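Local coordinates for beta-N-acetylhexosaminidase (Arthrobacter aurescens, PDB 3RCN), which probably hydrolyses terminal non-reducing N-acetyl-D-hexosamine residues from N-acetyl-beta-D-hexosaminides, as a glycosidase of family 20, at residues A430-E435 / L475-E480; F138-T143 / G451-I456; I11-S16 / F482-A487; L408-A413 / F424-Q429. All blocks are in the same frame, centred on the assembly; numbering follows the deposited sequence.

Contact 1. Residues A430-E435 / L475-E480; sequences AVYEFE and LSAISE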
loop_
_atom_site.group_PDB
_atom_site.type_symbol
_atom_site.label_atom_id
_atom_site.label_comp_id
_atom_site.label_asym_id
_atom_site.label_seq_id
_atom_site.Cartn_x
_atom_site.Cartn_y
_atom_site.Cartn_z
ATOM N N ALA A 430 -10.914 -22.464 16.331
ATOM C CA ALA A 430 -9.909 -22.878 17.299
ATOM C C ALA A 430 -9.253 -21.659 17.947
ATOM O O ALA A 430 -9.136 -21.569 19.163
ATOM C CB ALA A 430 -8.866 -23.765 16.632
ATOM N N VAL A 431 -8.838 -20.720 17.111
ATOM C CA VAL A 431 -8.177 -19.505 17.550
ATOM C C VAL A 431 -9.109 -18.632 18.396
ATOM O O VAL A 431 -8.652 -17.880 19.259
ATOM C CB VAL A 431 -7.675 -18.717 16.313
ATOM C CG1 VAL A 431 -7.874 -17.222 16.478
ATOM C CG2 VAL A 431 -6.232 -19.063 16.014
ATOM N N TYR A 432 -10.414 -18.721 18.140
ATOM C CA TYR A 432 -11.371 -17.883 18.853
ATOM C C TYR A 432 -11.639 -18.433 20.233
ATOM O O TYR A 432 -12.060 -17.708 21.134
ATOM C CB TYR A 432 -12.691 -17.786 18.104
ATOM C CG TYR A 432 -13.712 -16.877 18.774
ATOM C CD1 TYR A 432 -13.528 -15.494 18.805
ATOM C CD2 TYR A 432 -14.874 -17.394 19.353
ATOM C CE1 TYR A 432 -14.460 -14.653 19.404
ATOM C CE2 TYR A 432 -15.811 -16.561 19.959
ATOM C CZ TYR A 432 -15.597 -15.193 19.974
ATOM O OH TYR A 432 -16.511 -14.356 20.568
ATOM N N GLU A 433 -11.409 -19.726 20.382
ATOM C CA GLU A 433 -11.636 -20.407 21.644
ATOM C C GLU A 433 -10.370 -20.529 22.512
ATOM O O GLU A 433 -10.409 -21.112 23.579
ATOM C CB GLU A 433 -12.312 -21.746 21.381
ATOM C CG GLU A 433 -13.702 -21.560 20.744
ATOM C CD GLU A 433 -14.461 -22.866 20.565
ATOM O OE1 GLU A 433 -13.850 -23.951 20.753
ATOM O OE2 GLU A 433 -15.670 -22.800 20.237
ATOM N N PHE A 434 -9.263 -19.949 22.055
ATOM C CA PHE A 434 -7.989 -19.944 22.777
ATOM C C PHE A 434 -7.970 -19.222 24.132
ATOM O O PHE A 434 -8.647 -18.213 24.318
ATOM C CB PHE A 434 -6.899 -19.334 21.894
ATOM C CG PHE A 434 -5.696 -18.844 22.665
ATOM C CD1 PHE A 434 -4.628 -19.696 22.936
ATOM C CD2 PHE A 434 -5.631 -17.525 23.118
ATOM C CE1 PHE A 434 -3.519 -19.238 23.649
ATOM C CE2 PHE A 434 -4.525 -17.059 23.841
ATOM C CZ PHE A 434 -3.473 -17.911 24.100
ATOM N N GLU A 435 -7.148 -19.724 25.055
ATOM C CA GLU A 435 -6.910 -19.060 26.349
ATOM C C GLU A 435 -5.435 -19.085 26.780
ATOM O O GLU A 435 -4.701 -20.015 26.456
ATOM C CB GLU A 435 -7.775 -19.684 27.442
ATOM C CG GLU A 435 -9.266 -19.407 27.312
ATOM C CD GLU A 435 -9.721 -18.199 28.119
ATOM O OE1 GLU A 435 -9.444 -18.158 29.342
ATOM O OE2 GLU A 435 -10.361 -17.297 27.524
ATOM N N LEU A 475 -6.999 -13.035 12.741
ATOM C CA LEU A 475 -6.593 -11.909 13.571
ATOM C C LEU A 475 -7.791 -11.086 14.092
ATOM O O LEU A 475 -7.684 -10.379 15.098
ATOM C CB LEU A 475 -5.630 -11.019 12.785
ATOM C CG LEU A 475 -4.850 -9.996 13.597
ATOM C CD1 LEU A 475 -4.262 -10.658 14.838
ATOM C CD2 LEU A 475 -3.745 -9.363 12.754
ATOM N N SER A 476 -8.931 -11.170 13.413
ATOM C CA SER A 476 -10.127 -10.484 13.886
ATOM C C SER A 476 -10.683 -11.187 15.120
ATOM O O SER A 476 -11.067 -10.540 16.100
ATOM C CB SER A 476 -11.201 -10.420 12.798
ATOM O OG SER A 476 -10.760 -9.670 11.684
ATOM N N ALA A 477 -10.733 -12.515 15.060
ATOM C CA ALA A 477 -11.181 -13.321 16.190
ATOM C C ALA A 477 -10.214 -13.190 17.385
ATOM O O ALA A 477 -10.628 -13.054 18.544
ATOM C CB ALA A 477 -11.317 -14.764 15.762
ATOM N N ILE A 478 -8.921 -13.220 17.080
ATOM C CA ILE A 478 -7.878 -12.990 18.068
ATOM C C ILE A 478 -8.004 -11.617 18.735
ATOM O O ILE A 478 -7.855 -11.503 19.947
ATOM C CB ILE A 478 -6.479 -13.193 17.441
ATOM C CG1 ILE A 478 -6.178 -14.686 17.319
ATOM C CG2 ILE A 478 -5.408 -12.546 18.274
ATOM C CD1 ILE A 478 -5.290 -15.053 16.156
ATOM N N SER A 479 -8.289 -10.574 17.963
ATOM C CA SER A 479 -8.413 -9.242 18.556
ATOM C C SER A 479 -9.515 -9.227 19.609
ATOM O O SER A 479 -9.427 -8.483 20.589
ATOM C CB SER A 479 -8.668 -8.158 17.497
ATOM O OG SER A 479 -10.009 -8.180 17.013
ATOM N N GLU A 480 -10.547 -10.049 19.408
ATOM C CA GLU A 480 -11.643 -10.146 20.370
ATOM C C GLU A 480 -11.204 -10.899 21.628
ATOM O O GLU A 480 -11.493 -10.493 22.756
ATOM C CB GLU A 480 -12.874 -10.813 19.747
ATOM C CG GLU A 480 -14.044 -10.899 20.712
ATOM C CD GLU A 480 -15.410 -10.801 20.040
ATOM O OE1 GLU A 480 -15.657 -9.800 19.337
ATOM O OE2 GLU A 480 -16.239 -11.717 20.231
#
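Tyr432 and Glu480 reach each other through matching first torsions. In both, CG lies anti to the backbone N, with chi1 -178° in Tyr432 and -179° in Glu480. The glutamate chain then bends at CB-CG, which brings its carboxylate to the phenol. This is a buried helix-to-helix contact in the catalytic domain, a TIM barrel. The short helix 428-432 packs there against helix 474-483.

Tyr432 OH donates to Glu480 OE2 at 2.7 Å. The hydroxyl meets this oxygen on its anti side, tilted somewhat out of the carboxylate plane. The oxygen itself lies at the edge of the ring, near the ring plane. Ring and carboxylate planes are 61° apart. Glu480 OE2 also pairs with Arg497 in a salt bridge, while Glu480 OE1 accepts from the backbone N of Ala13. The buried carboxylate thus has partners on both oxygens, and Arg497 probably helps to keep it ionised. Phe494 stacks on the Tyr432 ring and Arg489 makes a cation-pi contact with it, so the ring is held by more than its hydroxyl.

A phenylalanine in place of Tyr432 would probably leave Glu480 OE2 with Arg497 but without the phenol's hydrogen bond, and the carboxylate less firmly placed.

The rest of the contact is apolar. Val431 packs near Ile478, the residues next in sequence to Tyr432 and Ala477. Toward the backbone end of the tyrosine ring, Ala477 CB lies 3.8 Å from Tyr432 CD1.

Contact 2. Residues F138-T143 / G451-I456; sequences FGYRGT and GAQANI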
loop_
_atom_site.group_PDB
_atom_site.type_symbol
_atom_site.label_atom_id
_atom_site.label_comp_id
_atom_site.label_asym_id
_atom_site.label_seq_id
_atom_site.Cartn_x
_atom_site.Cartn_y
_atom_site.Cartn_z
ATOM N N PHE A 138 -6.833 -7.645 28.152
ATOM C CA PHE A 138 -5.372 -7.676 28.319
ATOM C C PHE A 138 -4.795 -6.310 28.010
ATOM O O PHE A 138 -5.329 -5.575 27.175
ATOM C CB PHE A 138 -4.714 -8.699 27.397
ATOM C CG PHE A 138 -5.163 -10.104 27.631
ATOM C CD1 PHE A 138 -5.532 -10.527 28.892
ATOM C CD2 PHE A 138 -5.212 -11.008 26.588
ATOM C CE1 PHE A 138 -5.939 -11.823 29.112
ATOM C CE2 PHE A 138 -5.625 -12.308 26.802
ATOM C CZ PHE A 138 -5.987 -12.714 28.072
ATOM N N GLY A 139 -3.714 -5.957 28.687
ATOM C CA GLY A 139 -3.087 -4.673 28.451
ATOM C C GLY A 139 -2.096 -4.732 27.306
ATOM O O GLY A 139 -1.741 -3.706 26.738
ATOM N N TYR A 140 -1.610 -5.932 26.999
ATOM C CA TYR A 140 -0.684 -6.107 25.902
ATOM C C TYR A 140 -1.371 -7.000 24.875
ATOM O O TYR A 140 -1.536 -8.203 25.111
ATOM C CB TYR A 140 0.599 -6.741 26.454
ATOM C CG TYR A 140 1.675 -7.086 25.442
ATOM C CD1 TYR A 140 2.955 -6.544 25.547
ATOM C CD2 TYR A 140 1.428 -7.983 24.406
ATOM C CE1 TYR A 140 3.960 -6.883 24.642
ATOM C CE2 TYR A 140 2.423 -8.319 23.493
ATOM C CZ TYR A 140 3.688 -7.759 23.616
ATOM O OH TYR A 140 4.678 -8.076 22.707
ATOM N N ARG A 141 -1.792 -6.407 23.753
ATOM C CA ARG A 141 -2.465 -7.161 22.703
ATOM C C ARG A 141 -1.651 -6.995 21.426
ATOM O O ARG A 141 -1.718 -5.966 20.745
ATOM C CB ARG A 141 -3.875 -6.594 22.537
ATOM C CG ARG A 141 -4.594 -6.409 23.883
ATOM C CD ARG A 141 -5.976 -5.764 23.792
ATOM N NE ARG A 141 -5.926 -4.390 23.302
ATOM C CZ ARG A 141 -5.480 -3.343 23.997
ATOM N NH1 ARG A 141 -5.485 -2.126 23.453
ATOM N NH2 ARG A 141 -5.028 -3.500 25.232
ATOM N N GLY A 142 -0.926 -8.052 21.086
ATOM C CA GLY A 142 0.141 -7.933 20.123
ATOM C C GLY A 142 -0.075 -8.554 18.773
ATOM O O GLY A 142 -0.948 -9.395 18.594
ATOM N N THR A 143 0.796 -8.187 17.844
ATOM C CA THR A 143 0.980 -8.917 16.609
ATOM C C THR A 143 2.442 -8.781 16.249
ATOM O O THR A 143 3.032 -7.697 16.350
ATOM C CB THR A 143 0.147 -8.331 15.438
ATOM O OG1 THR A 143 -1.250 -8.451 15.726
ATOM C CG2 THR A 143 0.453 -9.075 14.162
ATOM N N GLY A 451 -0.224 -10.123 28.698
ATOM C CA GLY A 451 -1.135 -10.347 27.592
ATOM C C GLY A 451 -0.680 -11.436 26.629
ATOM O O GLY A 451 0.042 -12.377 26.999
ATOM N N ALA A 452 -1.138 -11.310 25.388
ATOM C CA ALA A 452 -0.866 -12.304 24.354
ATOM C C ALA A 452 -0.471 -11.656 23.027
ATOM O O ALA A 452 -0.561 -10.439 22.867
ATOM C CB ALA A 452 -2.066 -13.243 24.167
ATOM N N GLN A 453 0.021 -12.472 22.102
ATOM C CA GLN A 453 0.463 -11.968 20.817
ATOM C C GLN A 453 0.315 -13.028 19.721
ATOM O O GLN A 453 0.551 -14.211 19.955
ATOM C CB GLN A 453 1.906 -11.503 20.972
ATOM C CG GLN A 453 2.679 -11.255 19.719
ATOM C CD GLN A 453 4.120 -10.908 20.047
ATOM O OE1 GLN A 453 4.381 -9.967 20.797
ATOM N NE2 GLN A 453 5.064 -11.682 19.514
ATOM N N ALA A 454 -0.072 -12.601 18.525
ATOM C CA ALA A 454 -0.119 -13.502 17.382
ATOM C C ALA A 454 1.088 -13.228 16.481
ATOM O O ALA A 454 1.442 -12.073 16.241
ATOM C CB ALA A 454 -1.419 -13.320 16.610
ATOM N N ASN A 455 1.721 -14.293 15.998
ATOM C CA ASN A 455 2.923 -14.161 15.175
ATOM C C ASN A 455 2.686 -14.566 13.724
ATOM O O ASN A 455 2.117 -15.621 13.452
ATOM C CB ASN A 455 4.080 -14.988 15.756
ATOM C CG ASN A 455 4.486 -14.528 17.148
ATOM O OD1 ASN A 455 4.201 -13.404 17.541
ATOM N ND2 ASN A 455 5.161 -15.395 17.893
ATOM N N ILE A 456 3.116 -13.713 12.800
ATOM C CA ILE A 456 3.044 -14.029 11.383
ATOM C C ILE A 456 4.457 -14.151 10.797
ATOM O O ILE A 456 5.114 -13.143 10.509
ATOM C CB ILE A 456 2.297 -12.879 10.670
ATOM C CG1 ILE A 456 1.028 -12.524 11.459
ATOM C CG2 ILE A 456 1.991 -13.223 9.219
ATOM C CD1 ILE A 456 0.392 -11.217 11.036
#
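Main-chain hydrogen bonds join Tyr140, Gly142, Ala452 and Ala454. They pair the first and last strands of the TIM barrel in parallel, and so close it. Ala452 N donates to Tyr140 O at 3.1 Å, and Gly142 N to Ala452 O at 3.0 Å. The bond from Ala454 N to Gly142 O is weak. CA-H...O contacts add to these, one from Gly451 CA to Tyr140 O and one from Thr143 CA to Ala454 O. Gly451 has backbone angles that suit glycine, and a CB there would run into Tyr140 O.

Apolar contact is slight. Thr143 CG2 touches Ile456 CD1 at 3.8 Å, and Phe138 CB lies against Gly451 CA.

The side-chain polar contact is on the face of the sheet to which Gln453 points. Gln453 extends its chain, with CG anti to the backbone N (chi1 166°). Its OE1 accepts from Tyr140 OH at 2.7 Å, nearly in line with the amide C=O (171°). Ring and amide planes are only 24° apart. Gln453 NE2 donates to Asn455 OD1 at 2.8 Å, on a lone pair in the carbonyl plane. A leucine at Gln453 would probably leave the buried Tyr140 hydroxyl without this acceptor and Asn455 OD1 without its donor. Ala452 O lies at the edge of the Tyr140 ring, 3.5 Å from Tyr140 CD2.

Contact 3. Residues I11-S16 / F482-A487; sequences IPAPWS and FWSNPA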
loop_
_atom_site.group_PDB
_atom_site.type_symbol
_atom_site.label_atom_id
_atom_site.label_comp_id
_atom_site.label_asym_id
_atom_site.label_seq_id
_atom_site.Cartn_x
_atom_site.Cartn_y
_atom_site.Cartn_z
ATOM N N ILE A 11 -16.869 -5.707 16.273
ATOM C CA ILE A 11 -15.752 -6.546 16.687
ATOM C C ILE A 11 -14.525 -5.663 16.875
ATOM O O ILE A 11 -14.219 -4.840 16.011
ATOM C CB ILE A 11 -15.419 -7.568 15.581
ATOM C CG1 ILE A 11 -16.500 -8.638 15.477
ATOM C CG2 ILE A 11 -14.078 -8.212 15.810
ATOM C CD1 ILE A 11 -16.312 -9.552 14.299
ATOM N N PRO A 12 -13.768 -5.881 17.964
ATOM C CA PRO A 12 -14.063 -6.755 19.117
ATOM C C PRO A 12 -15.339 -6.325 19.846
ATOM O O PRO A 12 -15.605 -5.137 19.947
ATOM C CB PRO A 12 -12.875 -6.512 20.064
ATOM C CG PRO A 12 -11.846 -5.775 19.253
ATOM C CD PRO A 12 -12.584 -5.035 18.195
ATOM N N ALA A 13 -16.103 -7.275 20.369
ATOM C CA ALA A 13 -17.303 -6.953 21.142
ATOM C C ALA A 13 -16.945 -6.166 22.396
ATOM O O ALA A 13 -16.066 -6.573 23.144
ATOM C CB ALA A 13 -18.035 -8.231 21.527
ATOM N N PRO A 14 -17.640 -5.042 22.640
ATOM C CA PRO A 14 -17.416 -4.198 23.823
ATOM C C PRO A 14 -17.876 -4.912 25.088
ATOM O O PRO A 14 -18.600 -5.900 25.004
ATOM C CB PRO A 14 -18.314 -2.979 23.573
ATOM C CG PRO A 14 -18.868 -3.145 22.196
ATOM C CD PRO A 14 -18.800 -4.589 21.860
ATOM N N TRP A 15 -17.463 -4.427 26.251
ATOM C CA TRP A 15 -17.823 -5.108 27.488
ATOM C C TRP A 15 -19.301 -4.976 27.852
ATOM O O TRP A 15 -19.925 -5.965 28.237
ATOM C CB TRP A 15 -16.891 -4.713 28.631
ATOM C CG TRP A 15 -15.613 -5.494 28.586
ATOM C CD1 TRP A 15 -14.696 -5.508 27.571
ATOM C CD2 TRP A 15 -15.112 -6.386 29.590
ATOM N NE1 TRP A 15 -13.655 -6.349 27.887
ATOM C CE2 TRP A 15 -13.885 -6.897 29.119
ATOM C CE3 TRP A 15 -15.579 -6.795 30.841
ATOM C CZ2 TRP A 15 -13.123 -7.799 29.853
ATOM C CZ3 TRP A 15 -14.816 -7.691 31.574
ATOM C CH2 TRP A 15 -13.603 -8.184 31.077
ATOM N N SER A 16 -19.865 -3.776 27.725
ATOM C CA SER A 16 -21.321 -3.607 27.855
ATOM C C SER A 16 -21.926 -2.750 26.739
ATOM O O SER A 16 -21.358 -1.736 26.332
ATOM C CB SER A 16 -21.702 -3.049 29.231
ATOM O OG SER A 16 -21.345 -1.684 29.353
ATOM N N PHE A 482 -8.309 -10.972 22.812
ATOM C CA PHE A 482 -7.440 -10.067 23.575
ATOM C C PHE A 482 -8.168 -8.901 24.237
ATOM O O PHE A 482 -7.778 -8.461 25.316
ATOM C CB PHE A 482 -6.329 -9.481 22.697
ATOM C CG PHE A 482 -5.378 -10.503 22.153
ATOM C CD1 PHE A 482 -5.550 -11.847 22.428
ATOM C CD2 PHE A 482 -4.306 -10.112 21.358
ATOM C CE1 PHE A 482 -4.665 -12.790 21.923
ATOM C CE2 PHE A 482 -3.424 -11.043 20.844
ATOM C CZ PHE A 482 -3.602 -12.389 21.129
ATOM N N TRP A 483 -9.115 -8.307 23.519
ATOM C CA TRP A 483 -9.899 -7.191 24.042
ATOM C C TRP A 483 -11.110 -7.509 24.937
ATOM O O TRP A 483 -11.237 -6.975 26.043
ATOM C CB TRP A 483 -10.346 -6.271 22.889
ATOM C CG TRP A 483 -11.070 -5.081 23.386
ATOM C CD1 TRP A 483 -12.388 -5.007 23.725
ATOM C CD2 TRP A 483 -10.510 -3.798 23.665
ATOM N NE1 TRP A 483 -12.692 -3.744 24.170
ATOM C CE2 TRP A 483 -11.553 -2.982 24.147
ATOM C CE3 TRP A 483 -9.228 -3.258 23.554
ATOM C CZ2 TRP A 483 -11.355 -1.658 24.514
ATOM C CZ3 TRP A 483 -9.030 -1.943 23.921
ATOM C CH2 TRP A 483 -10.088 -1.156 24.396
ATOM N N SER A 484 -11.974 -8.406 24.471
ATOM C CA SER A 484 -13.321 -8.494 25.027
ATOM C C SER A 484 -13.402 -9.288 26.322
ATOM O O SER A 484 -12.405 -9.756 26.842
ATOM C CB SER A 484 -14.308 -9.104 24.021
ATOM O OG SER A 484 -14.239 -8.462 22.766
ATOM N N ASN A 485 -14.628 -9.431 26.808
ATOM C CA ASN A 485 -14.963 -10.210 27.986
ATOM C C ASN A 485 -15.116 -11.699 27.635
ATOM O O ASN A 485 -15.942 -12.073 26.794
ATOM C CB ASN A 485 -16.254 -9.638 28.597
ATOM C CG ASN A 485 -16.720 -10.384 29.840
ATOM O OD1 ASN A 485 -16.031 -11.259 30.363
ATOM N ND2 ASN A 485 -17.898 -10.021 30.330
ATOM N N PRO A 486 -14.318 -12.560 28.290
ATOM C CA PRO A 486 -14.311 -14.004 28.027
ATOM C C PRO A 486 -15.620 -14.707 28.383
ATOM O O PRO A 486 -15.854 -15.817 27.912
ATOM C CB PRO A 486 -13.174 -14.513 28.919
ATOM C CG PRO A 486 -13.041 -13.492 29.985
ATOM C CD PRO A 486 -13.364 -12.187 29.352
ATOM N N ALA A 487 -16.456 -14.069 29.195
ATOM C CA ALA A 487 -17.716 -14.655 29.636
ATOM C C ALA A 487 -18.719 -14.790 28.495
ATOM O O ALA A 487 -19.436 -15.790 28.395
ATOM C CB ALA A 487 -18.316 -13.813 30.740
HETATM O O HOH W 1 -17.782 -9.145 25.420
#
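The Trp15 indole lies with one face on Asn485 and its N-H edge on the backbone of Trp483. Asn485 CB sits 3.5 Å from the centroid of the six-membered ring, almost straight above it, in a CH-pi contact. The Asn485 amide is nearly parallel to the ring, with planes 10° apart. CG anti to the backbone N (chi1 179°) carries the amide out over ring carbons CE3 and CZ3, and a chi2 near zero helps to set its plane. At the edge, Trp15 NE1 donates to Trp483 O at 3.1 Å. The bond is straight, 177° at the hydrogen, and the acceptor lies in the ring plane. The Trp483 ring stands obliquely to the Trp15 indole. Its own N-H donates to Asp134, while Ala13 O lies at its edge. Lys135 makes a cation-pi contact with Trp15, and Lys168 with Trp483.

The contact joins two domains. Residues 11-16 belong to family 20 domain 2, just before its strand 16-26. Residues 482-487 hold the end of helix 474-483, from the catalytic domain, and the chain that follows it. Trp15 therefore takes up a carbonyl oxygen from the C-terminal end of a helix.

Ser484 is the first residue to leave the helix. Its OG donates to Ala13 O at 2.7 Å, on a lone pair in the carbonyl plane. Pro12, which follows a cis peptide bond, packs its CB against Trp483 CB at 3.8 Å. Beyond this, Asn485 OD1 accepts from Ala487 N in an Asx turn. The N-H comes from above the carbonyl plane, and Ala487 is poorly ordered.

Contact 4. Residues L408-A413 / F424-Q429; sequences LDHRQA and FVTTLQ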
loop_
_atom_site.group_PDB
_atom_site.type_symbol
_atom_site.label_atom_id
_atom_site.label_comp_id
_atom_site.label_asym_id
_atom_site.label_seq_id
_atom_site.Cartn_x
_atom_site.Cartn_y
_atom_site.Cartn_z
ATOM N N LEU A 408 0.220 -17.554 12.832
ATOM C CA LEU A 408 -0.685 -17.308 11.715
ATOM C C LEU A 408 -0.109 -17.678 10.350
ATOM O O LEU A 408 -0.809 -17.628 9.344
ATOM C CB LEU A 408 -1.156 -15.850 11.717
ATOM C CG LEU A 408 -1.897 -15.385 12.972
ATOM C CD1 LEU A 408 -2.291 -13.906 12.875
ATOM C CD2 LEU A 408 -3.116 -16.260 13.213
ATOM N N ASP A 409 1.165 -18.034 10.306
ATOM C CA ASP A 409 1.732 -18.613 9.097
ATOM C C ASP A 409 1.215 -20.048 8.916
ATOM O O ASP A 409 1.361 -20.637 7.849
ATOM C CB ASP A 409 3.270 -18.554 9.107
ATOM C CG ASP A 409 3.893 -19.192 10.359
ATOM O OD1 ASP A 409 4.872 -19.960 10.205
ATOM O OD2 ASP A 409 3.431 -18.916 11.497
ATOM N N HIS A 410 0.571 -20.595 9.944
ATOM C CA HIS A 410 0.086 -21.973 9.872
ATOM C C HIS A 410 -1.228 -22.073 9.125
ATOM O O HIS A 410 -2.098 -21.215 9.273
ATOM C CB HIS A 410 -0.086 -22.602 11.260
ATOM C CG HIS A 410 1.197 -22.838 11.984
ATOM N ND1 HIS A 410 1.276 -23.621 13.115
ATOM C CD2 HIS A 410 2.452 -22.382 11.752
ATOM C CE1 HIS A 410 2.522 -23.635 13.549
ATOM N NE2 HIS A 410 3.254 -22.892 12.738
ATOM N N ARG A 411 -1.370 -23.163 8.374
ATOM C CA ARG A 411 -2.527 -23.433 7.534
ATOM C C ARG A 411 -3.861 -23.337 8.272
ATOM O O ARG A 411 -3.974 -23.763 9.415
ATOM C CB ARG A 411 -2.386 -24.816 6.918
ATOM C CG ARG A 411 -2.474 -25.948 7.911
ATOM C CD ARG A 411 -1.480 -27.014 7.521
ATOM N NE ARG A 411 -1.372 -28.079 8.513
ATOM C CZ ARG A 411 -1.805 -29.318 8.322
ATOM N NH1 ARG A 411 -2.383 -29.651 7.176
ATOM N NH2 ARG A 411 -1.652 -30.222 9.273
ATOM N N GLN A 412 -4.865 -22.774 7.598
ATOM C CA GLN A 412 -6.157 -22.465 8.209
ATOM C C GLN A 412 -7.165 -23.590 8.070
ATOM O O GLN A 412 -8.275 -23.508 8.588
ATOM C CB GLN A 412 -6.717 -21.176 7.606
ATOM C CG GLN A 412 -5.703 -20.062 7.688
ATOM C CD GLN A 412 -6.233 -18.711 7.284
ATOM O OE1 GLN A 412 -7.331 -18.312 7.678
ATOM N NE2 GLN A 412 -5.440 -17.981 6.505
ATOM N N ALA A 413 -6.786 -24.643 7.363
ATOM C CA ALA A 413 -7.662 -25.796 7.228
ATOM C C ALA A 413 -6.853 -27.030 6.862
ATOM O O ALA A 413 -5.732 -26.919 6.375
ATOM C CB ALA A 413 -8.737 -25.522 6.178
ATOM N N PHE A 424 0.570 -26.654 12.127
ATOM C CA PHE A 424 -0.663 -27.306 12.540
ATOM C C PHE A 424 -1.870 -26.661 11.879
ATOM O O PHE A 424 -1.811 -25.497 11.474
ATOM C CB PHE A 424 -0.810 -27.230 14.060
ATOM C CG PHE A 424 0.453 -27.553 14.805
ATOM C CD1 PHE A 424 0.982 -28.829 14.771
ATOM C CD2 PHE A 424 1.115 -26.575 15.529
ATOM C CE1 PHE A 424 2.146 -29.125 15.447
ATOM C CE2 PHE A 424 2.275 -26.871 16.212
ATOM C CZ PHE A 424 2.790 -28.148 16.172
ATOM N N VAL A 425 -2.971 -27.400 11.774
ATOM C CA VAL A 425 -4.190 -26.761 11.319
ATOM C C VAL A 425 -4.619 -25.829 12.432
ATOM O O VAL A 425 -4.890 -26.273 13.542
ATOM C CB VAL A 425 -5.333 -27.775 11.097
ATOM C CG1 VAL A 425 -6.636 -27.041 10.737
ATOM C CG2 VAL A 425 -4.958 -28.789 10.019
ATOM N N THR A 426 -4.724 -24.542 12.124
ATOM C CA THR A 426 -5.170 -23.577 13.112
ATOM C C THR A 426 -6.325 -22.801 12.510
ATOM O O THR A 426 -6.127 -21.935 11.646
ATOM C CB THR A 426 -4.049 -22.575 13.411
ATOM O OG1 THR A 426 -2.832 -23.275 13.719
ATOM C CG2 THR A 426 -4.455 -21.635 14.552
ATOM N N THR A 427 -7.524 -23.034 13.024
ATOM C CA THR A 427 -8.695 -22.552 12.314
ATOM C C THR A 427 -9.242 -21.302 12.969
ATOM O O THR A 427 -8.790 -20.894 14.042
ATOM C CB THR A 427 -9.803 -23.618 12.299
ATOM O OG1 THR A 427 -10.273 -23.833 13.636
ATOM C CG2 THR A 427 -9.274 -24.929 11.743
ATOM N N LEU A 428 -10.258 -20.728 12.339
ATOM C CA LEU A 428 -10.887 -19.526 12.859
ATOM C C LEU A 428 -11.525 -19.802 14.221
ATOM O O LEU A 428 -11.412 -19.002 15.143
ATOM C CB LEU A 428 -11.939 -19.010 11.877
ATOM C CG LEU A 428 -12.603 -17.716 12.326
ATOM C CD1 LEU A 428 -11.568 -16.591 12.451
ATOM C CD2 LEU A 428 -13.687 -17.349 11.340
ATOM N N GLN A 429 -12.195 -20.942 14.341
ATOM C CA GLN A 429 -12.899 -21.271 15.568
ATOM C C GLN A 429 -11.908 -21.651 16.673
ATOM O O GLN A 429 -12.033 -21.201 17.808
ATOM C CB GLN A 429 -13.906 -22.391 15.312
ATOM C CG GLN A 429 -14.698 -22.839 16.529
ATOM C CD GLN A 429 -15.600 -24.029 16.217
ATOM O OE1 GLN A 429 -16.345 -24.493 17.070
ATOM N NE2 GLN A 429 -15.533 -24.524 14.985
HETATM O O HOH W 2 -10.439 -21.492 9.364
#
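Arg411 O accepts from Thr426 N at 2.9 Å, a straight bond of 176° at the hydrogen. The same oxygen receives a CA-H...O contact from Val425. A second such contact runs the opposite way, from Gln412 CA to Thr426 O at 3.5 Å. The two irregular segments are held backbone to backbone at this point.

Side chains flank this pairing. Val425 CG2 lies over the centre of the Arg411 guanidinium, 3.6 Å from Arg411 CZ. CG of Arg411 sits between the backbone N and the carbonyl carbon (chi1 67°), and the chain bends beyond it to lay the flat group across the valine. Arg411 NE donates to Gly423 O and NH2 to Arg533 O. Next to this, His410 and Phe424 run side by side, with His410 CE1 3.8 Å from Phe424 CD2 and the rings oblique.

Both segments belong to the catalytic domain, in the chain that leads from strand 397-400 into helix 428-432. The His410 side chain is about 10 Å from that of Glu316, the predicted proton donor. Thr427 is the N-cap of the helix, and its OG1 accepts from Ala430 N. A water bridges Gln412 O and Leu428 N.

The pairing rests mainly on backbone atoms. The flat face of the guanidinium packs on the valine methyl, while NE and NH2 bond to carbonyls outside both segments, which probably fixes its plane against Val425.

Contacts 1 and 2 are buried, while contacts 3 and 4 are only partly so. Contact 2 is the nearest to the centre of the chain and is held mainly by strand backbone. Contact 1 packs outside it, with Leu475 and Ile478 against Ala454, and adds a buried phenol-carboxylate pair. Contacts 1 and 3 share helix 474-483 and meet at Glu480. Contact 3 differs in joining two domains through an indole and a serine. Contacts 1 and 4 share helix 428-432. Contact 4 also relies on backbone, but between irregular segments, with a guanidinium and a water beside it. It meets contact 2 through Leu408 N and Asn455 O, a probable hydrogen bond. Contacts 3 and 4 do not touch.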